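Long-range contacts in CDP-4-keto-6-deoxy-D-glucose-3-dehydrase (Yersinia pseudotuberculosis, PDB 3BB8), which probably takes part in making the dideoxy sugars of lipopolysaccharide, acting on CDP-4-keto-6-deoxy-D-glucose with pyridoxal 5'-phosphate as its cofactor: residues Ala328-Pro334 / Phe347-Lys352; Val371-Phe377 / Thr408-Gly412. The protein carries 1 engineered substitution. All coordinates share one frame; numbering follows the deposited sequence.

How the contacts relate
Contacts 1 and 2 meet in one small antiparallel sheet, with strand 347-351 in the middle, 331-332 along one side and 408-411 along the other. Their centres lie 12 Å apart. Backbone bonds probably join them, from Ile-349 N to Phe-409 O (2.7 Å) and from Phe-347 N to Ile-411 O (2.8 Å), and beyond 408-411 the loop 371-377 adds a single further bridge. The cofactor lies on the side of contact 2, where the Phe-377 side chain is about 4 Å from pyridoxal-5'-phosphate; in contact 1 the side chain of Pro-348 is about 13 Å from it, whereas the side chain of Phe-330 is about 4 Å from a bound benzamidine, probably from the crystallisation liquor.

Contact 1: Ala328-Pro334 / Phe347-Lys352; sequences ADFIELP and FPITLK
Pro-334 lies over one face of the Phe-347 ring, its CG 3.6 Å from the ring centroid in a CH-pi contact 21° off the normal. Phe-347 carries its ring toward segment 328-334 because chi1 (-165°) sets CG opposite the backbone N, and there Leu-333 CD2 meets the ring edge. Pro-334 CB also packs 3.6 Å from Pro-348 CG.

At the other end Glu-332 and Lys-352 cross at about a right angle. Lys-352 NZ reaches Glu-332 OE2 at 3.1 Å from the anti side, 23° out of the carboxylate plane; a bend at the last torsion turns the ammonium toward it. Arg-403 forms a second salt bridge to this oxygen, and the two cations would be expected to stabilise the carboxylate.

Between these ends, Glu-332 and Thr-350 are an antiparallel hydrogen-bonded pair: the bond from Glu-332 N to Thr-350 O is nearly straight (2.9 Å), its return partner weak. On the face opposite Glu-332, Ile-331 CB rests on Ile-349 CG2 at 3.6 Å.

The strand pair thus forms part of a three-stranded antiparallel sheet: helix 293-323 packs against Phe-347, Leu-333 and Pro-334, helix 399-407 lies beside Thr-350, and strand 408-411 continues the sheet beyond 347-351.

Contact 2: Val371-Phe377 / Thr408-Gly412; sequences VGTRLLF and TFWIG
Trp-410 spreads one face of its indole beneath the side chain of Arg-374, whose CB stands 3.6 Å from the centroid of the five-membered ring, 28° off the normal, in a CH-pi contact. Arg-374 CG continues over the six-membered ring, 3.7 Å from Trp-410 CZ2. With its CG held between the backbone N and carbonyl carbon (chi1 55°), the tryptophan brings its indole under the loop, and the ring NE1 makes a weak, bent bond to Leu-375 O. Beyond CG, the bend at chi2 turns Arg-374 NH1 back to Thr-373 O at 2.6 Å, lying above that carbonyl's plane.

Arg-374 and Trp-410 are also joined through their backbones as an antiparallel hydrogen-bonded pair, Trp-410 N to Arg-374 O at 2.8 Å and Arg-374 N to Trp-410 O at 3.0 Å. This single bridge attaches the loop after helix 359-368 to the outer strand of the small sheet in this aspartate aminotransferase fold. Phe-377, a residue of the cofactor pocket, follows an inverse gamma turn centred on Leu-376. The indole edge of Trp-410 points at the face of its ring, an edge-to-face pair with planes at 63° and centroids 5.9 Å apart.

Toward the start of the loop, Thr-373 CG2 packs on Ile-411 CG2 (3.6 Å) and comes obliquely to the Phe-409 ring, while helices 359-368 and 419-432 supply further apolar neighbours. Tyr-280 of the second subunit packs on both Arg-374 and Trp-410, and Tyr-276 of that subunit bonds through OH to Phe-377 O.

Contact 1: Ala328-Pro334 / Phe347-Lys352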
loop_
_atom_site.group_PDB
_atom_site.type_symbol
_atom_site.label_atom_id
_atom_site.label_comp_id
_atom_site.label_asym_id
_atom_site.label_seq_id
_atom_site.Cartn_x
_atom_site.Cartn_y
_atom_site.Cartn_z
ATOM N N ALA A 328 -24.230 -29.453 -20.207
ATOM C CA ALA A 328 -23.208 -30.377 -19.733
ATOM C C ALA A 328 -22.395 -31.091 -20.816
ATOM O O ALA A 328 -21.288 -31.563 -20.543
ATOM C CB ALA A 328 -23.834 -31.393 -18.800
ATOM N N ASP A 329 -22.925 -31.177 -22.037
ATOM C CA ASP A 329 -22.200 -31.848 -23.127
ATOM C C ASP A 329 -21.079 -31.004 -23.733
ATOM O O ASP A 329 -20.138 -31.540 -24.322
ATOM C CB ASP A 329 -23.149 -32.246 -24.266
ATOM C CG ASP A 329 -24.005 -33.453 -23.930
ATOM O OD1 ASP A 329 -23.520 -34.373 -23.234
ATOM O OD2 ASP A 329 -25.164 -33.483 -24.389
ATOM N N PHE A 330 -21.190 -29.690 -23.593
ATOM C CA PHE A 330 -20.203 -28.774 -24.150
ATOM C C PHE A 330 -19.299 -28.113 -23.112
ATOM O O PHE A 330 -18.151 -27.772 -23.410
ATOM C CB PHE A 330 -20.921 -27.701 -24.962
ATOM C CG PHE A 330 -21.812 -28.263 -26.020
ATOM C CD1 PHE A 330 -21.275 -28.995 -27.081
ATOM C CD2 PHE A 330 -23.194 -28.110 -25.939
ATOM C CE1 PHE A 330 -22.097 -29.571 -28.046
ATOM C CE2 PHE A 330 -24.031 -28.683 -26.900
ATOM C CZ PHE A 330 -23.477 -29.417 -27.958
ATOM N N ILE A 331 -19.815 -27.935 -21.900
ATOM C CA ILE A 331 -19.045 -27.299 -20.848
ATOM C C ILE A 331 -19.083 -28.071 -19.539
ATOM O O ILE A 331 -20.084 -28.702 -19.201
ATOM C CB ILE A 331 -19.529 -25.842 -20.621
ATOM C CG1 ILE A 331 -21.031 -25.793 -20.348
ATOM C CG2 ILE A 331 -19.267 -25.015 -21.862
ATOM C CD1 ILE A 331 -21.413 -26.028 -18.933
ATOM N N GLU A 332 -17.967 -28.036 -18.820
ATOM C CA GLU A 332 -17.853 -28.705 -17.536
ATOM C C GLU A 332 -18.238 -27.719 -16.438
ATOM O O GLU A 332 -17.648 -26.639 -16.324
ATOM C CB GLU A 332 -16.425 -29.206 -17.343
ATOM C CG GLU A 332 -16.153 -30.503 -18.083
ATOM C CD GLU A 332 -14.690 -30.701 -18.396
ATOM O OE1 GLU A 332 -13.853 -30.454 -17.507
ATOM O OE2 GLU A 332 -14.374 -31.110 -19.532
ATOM N N LEU A 333 -19.238 -28.083 -15.642
ATOM C CA LEU A 333 -19.707 -27.202 -14.580
ATOM C C LEU A 333 -18.886 -27.329 -13.300
ATOM O O LEU A 333 -18.363 -28.398 -12.994
ATOM C CB LEU A 333 -21.188 -27.467 -14.299
ATOM C CG LEU A 333 -22.097 -27.114 -15.477
ATOM C CD1 LEU A 333 -23.524 -27.554 -15.182
ATOM C CD2 LEU A 333 -22.040 -25.623 -15.741
ATOM N N PRO A 334 -18.769 -26.229 -12.536
ATOM C CA PRO A 334 -18.007 -26.185 -11.282
ATOM C C PRO A 334 -18.479 -27.120 -10.173
ATOM O O PRO A 334 -19.666 -27.423 -10.052
ATOM C CB PRO A 334 -18.088 -24.714 -10.885
ATOM C CG PRO A 334 -19.410 -24.294 -11.425
ATOM C CD PRO A 334 -19.432 -24.937 -12.788
ATOM N N PHE A 347 -18.310 -17.922 -10.957
ATOM C CA PHE A 347 -18.758 -19.219 -11.481
ATOM C C PHE A 347 -17.802 -19.698 -12.582
ATOM O O PHE A 347 -17.907 -19.263 -13.725
ATOM C CB PHE A 347 -20.167 -19.063 -12.053
ATOM C CG PHE A 347 -20.878 -20.362 -12.300
ATOM C CD1 PHE A 347 -21.490 -21.045 -11.251
ATOM C CD2 PHE A 347 -20.958 -20.890 -13.586
ATOM C CE1 PHE A 347 -22.179 -22.236 -11.476
ATOM C CE2 PHE A 347 -21.642 -22.080 -13.828
ATOM C CZ PHE A 347 -22.256 -22.755 -12.774
ATOM N N PRO A 348 -16.861 -20.599 -12.249
ATOM C CA PRO A 348 -15.888 -21.126 -13.217
ATOM C C PRO A 348 -16.423 -22.221 -14.155
ATOM O O PRO A 348 -17.017 -23.209 -13.715
ATOM C CB PRO A 348 -14.767 -21.639 -12.321
ATOM C CG PRO A 348 -15.537 -22.197 -11.150
ATOM C CD PRO A 348 -16.579 -21.112 -10.894
ATOM N N ILE A 349 -16.170 -22.040 -15.447
ATOM C CA ILE A 349 -16.620 -22.975 -16.472
ATOM C C ILE A 349 -15.503 -23.328 -17.448
ATOM O O ILE A 349 -14.820 -22.443 -17.965
ATOM C CB ILE A 349 -17.778 -22.363 -17.292
ATOM C CG1 ILE A 349 -18.964 -22.072 -16.372
ATOM C CG2 ILE A 349 -18.179 -23.310 -18.425
ATOM C CD1 ILE A 349 -20.018 -21.205 -17.011
ATOM N N THR A 350 -15.322 -24.622 -17.695
ATOM C CA THR A 350 -14.327 -25.087 -18.653
ATOM C C THR A 350 -14.988 -25.604 -19.927
ATOM O O THR A 350 -15.717 -26.595 -19.902
ATOM C CB THR A 350 -13.445 -26.198 -18.057
ATOM O OG1 THR A 350 -12.681 -25.672 -16.964
ATOM C CG2 THR A 350 -12.499 -26.751 -19.111
ATOM N N LEU A 351 -14.727 -24.925 -21.040
ATOM C CA LEU A 351 -15.297 -25.312 -22.325
ATOM C C LEU A 351 -14.555 -26.504 -22.920
ATOM O O LEU A 351 -13.330 -26.485 -23.044
ATOM C CB LEU A 351 -15.270 -24.134 -23.301
ATOM C CG LEU A 351 -15.497 -24.470 -24.775
ATOM C CD1 LEU A 351 -16.972 -24.732 -25.046
ATOM C CD2 LEU A 351 -14.974 -23.355 -25.667
ATOM N N LYS A 352 -15.304 -27.537 -23.288
ATOM C CA LYS A 352 -14.713 -28.770 -23.797
ATOM C C LYS A 352 -13.998 -28.532 -25.123
ATOM O O LYS A 352 -14.507 -27.828 -25.997
ATOM C CB LYS A 352 -15.785 -29.849 -23.963
ATOM C CG LYS A 352 -16.210 -30.506 -22.662
ATOM C CD LYS A 352 -17.264 -31.576 -22.901
ATOM C CE LYS A 352 -17.838 -32.090 -21.591
ATOM N NZ LYS A 352 -16.777 -32.624 -20.692
#

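Contact 2: Val371-Phe377 / Thr408-Gly412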
loop_
_atom_site.group_PDB
_atom_site.type_symbol
_atom_site.label_atom_id
_atom_site.label_comp_id
_atom_site.label_asym_id
_atom_site.label_seq_id
_atom_site.Cartn_x
_atom_site.Cartn_y
_atom_site.Cartn_z
ATOM N N VAL A 371 -22.944 -10.329 -21.406
ATOM C CA VAL A 371 -22.611 -11.243 -20.322
ATOM C C VAL A 371 -21.108 -11.197 -20.119
ATOM O O VAL A 371 -20.345 -11.724 -20.939
ATOM C CB VAL A 371 -23.010 -12.685 -20.664
ATOM C CG1 VAL A 371 -22.510 -13.639 -19.574
ATOM C CG2 VAL A 371 -24.514 -12.779 -20.809
ATOM N N GLY A 372 -20.682 -10.564 -19.029
ATOM C CA GLY A 372 -19.263 -10.448 -18.757
ATOM C C GLY A 372 -18.599 -11.760 -18.395
ATOM O O GLY A 372 -19.199 -12.616 -17.744
ATOM N N THR A 373 -17.358 -11.923 -18.839
ATOM C CA THR A 373 -16.588 -13.120 -18.530
ATOM C C THR A 373 -15.176 -12.695 -18.119
ATOM O O THR A 373 -14.750 -11.566 -18.383
ATOM C CB THR A 373 -16.468 -14.081 -19.747
ATOM O OG1 THR A 373 -15.833 -13.400 -20.836
ATOM C CG2 THR A 373 -17.843 -14.575 -20.188
ATOM N N ARG A 374 -14.467 -13.608 -17.466
ATOM C CA ARG A 374 -13.106 -13.352 -17.026
ATOM C C ARG A 374 -12.339 -14.651 -17.125
ATOM O O ARG A 374 -12.873 -15.712 -16.805
ATOM C CB ARG A 374 -13.079 -12.882 -15.558
ATOM C CG ARG A 374 -13.688 -11.522 -15.307
ATOM C CD ARG A 374 -12.793 -10.447 -15.854
ATOM N NE ARG A 374 -13.339 -9.112 -15.627
ATOM C CZ ARG A 374 -14.285 -8.551 -16.370
ATOM N NH1 ARG A 374 -14.806 -9.205 -17.406
ATOM N NH2 ARG A 374 -14.706 -7.327 -16.080
ATOM N N LEU A 375 -11.091 -14.583 -17.562
ATOM C CA LEU A 375 -10.298 -15.790 -17.616
ATOM C C LEU A 375 -9.870 -16.036 -16.162
ATOM O O LEU A 375 -10.021 -15.150 -15.322
ATOM C CB LEU A 375 -9.097 -15.592 -18.545
ATOM C CG LEU A 375 -9.472 -15.261 -20.005
ATOM C CD1 LEU A 375 -8.256 -15.468 -20.899
ATOM C CD2 LEU A 375 -10.620 -16.162 -20.486
ATOM N N LEU A 376 -9.368 -17.227 -15.854
ATOM C CA LEU A 376 -8.959 -17.538 -14.489
ATOM C C LEU A 376 -7.624 -16.888 -14.097
ATOM O O LEU A 376 -6.637 -17.572 -13.795
ATOM C CB LEU A 376 -8.899 -19.064 -14.292
ATOM C CG LEU A 376 -8.851 -19.561 -12.838
ATOM C CD1 LEU A 376 -9.957 -18.912 -12.061
ATOM C CD2 LEU A 376 -8.998 -21.071 -12.774
ATOM N N PHE A 377 -7.620 -15.557 -14.119
ATOM C CA PHE A 377 -6.454 -14.751 -13.770
ATOM C C PHE A 377 -5.277 -15.129 -14.666
ATOM O O PHE A 377 -5.441 -15.273 -15.874
ATOM C CB PHE A 377 -6.091 -14.930 -12.292
ATOM C CG PHE A 377 -7.244 -14.668 -11.353
ATOM C CD1 PHE A 377 -8.042 -13.532 -11.506
ATOM C CD2 PHE A 377 -7.564 -15.577 -10.346
ATOM C CE1 PHE A 377 -9.148 -13.309 -10.672
ATOM C CE2 PHE A 377 -8.672 -15.363 -9.502
ATOM C CZ PHE A 377 -9.463 -14.228 -9.670
ATOM N N THR A 408 -10.575 -22.433 -19.690
ATOM C CA THR A 408 -11.424 -21.994 -18.585
ATOM C C THR A 408 -11.733 -20.505 -18.548
ATOM O O THR A 408 -11.009 -19.686 -19.097
ATOM C CB THR A 408 -10.797 -22.409 -17.238
ATOM O OG1 THR A 408 -10.514 -23.811 -17.271
ATOM C CG2 THR A 408 -11.738 -22.119 -16.074
ATOM N N PHE A 409 -12.838 -20.170 -17.898
ATOM C CA PHE A 409 -13.257 -18.791 -17.737
ATOM C C PHE A 409 -14.365 -18.805 -16.683
ATOM O O PHE A 409 -14.882 -19.869 -16.352
ATOM C CB PHE A 409 -13.760 -18.229 -19.073
ATOM C CG PHE A 409 -15.105 -18.757 -19.501
ATOM C CD1 PHE A 409 -16.274 -18.060 -19.188
ATOM C CD2 PHE A 409 -15.205 -19.945 -20.212
ATOM C CE1 PHE A 409 -17.524 -18.545 -19.583
ATOM C CE2 PHE A 409 -16.449 -20.439 -20.610
ATOM C CZ PHE A 409 -17.609 -19.735 -20.293
ATOM N N TRP A 410 -14.718 -17.646 -16.139
ATOM C CA TRP A 410 -15.775 -17.609 -15.140
ATOM C C TRP A 410 -16.727 -16.458 -15.365
ATOM O O TRP A 410 -16.377 -15.470 -16.006
ATOM C CB TRP A 410 -15.203 -17.546 -13.712
ATOM C CG TRP A 410 -14.241 -16.415 -13.428
ATOM C CD1 TRP A 410 -12.910 -16.375 -13.725
ATOM C CD2 TRP A 410 -14.534 -15.187 -12.746
ATOM N NE1 TRP A 410 -12.352 -15.203 -13.264
ATOM C CE2 TRP A 410 -13.326 -14.455 -12.661
ATOM C CE3 TRP A 410 -15.700 -14.633 -12.197
ATOM C CZ2 TRP A 410 -13.249 -13.202 -12.051
ATOM C CZ3 TRP A 410 -15.623 -13.383 -11.588
ATOM C CH2 TRP A 410 -14.404 -12.682 -11.520
ATOM N N ILE A 411 -17.939 -16.586 -14.834
ATOM C CA ILE A 411 -18.927 -15.518 -14.914
ATOM C C ILE A 411 -19.545 -15.235 -13.549
ATOM O O ILE A 411 -19.092 -15.759 -12.531
ATOM C CB ILE A 411 -20.048 -15.859 -15.913
ATOM C CG1 ILE A 411 -20.785 -17.126 -15.476
ATOM C CG2 ILE A 411 -19.480 -16.024 -17.315
ATOM C CD1 ILE A 411 -21.534 -17.814 -16.595
ATOM N N GLY A 412 -20.583 -14.405 -13.535
ATOM C CA GLY A 412 -20.942 -13.653 -12.346
ATOM C C GLY A 412 -22.062 -14.306 -11.562
ATOM O O GLY A 412 -23.117 -14.622 -12.114
#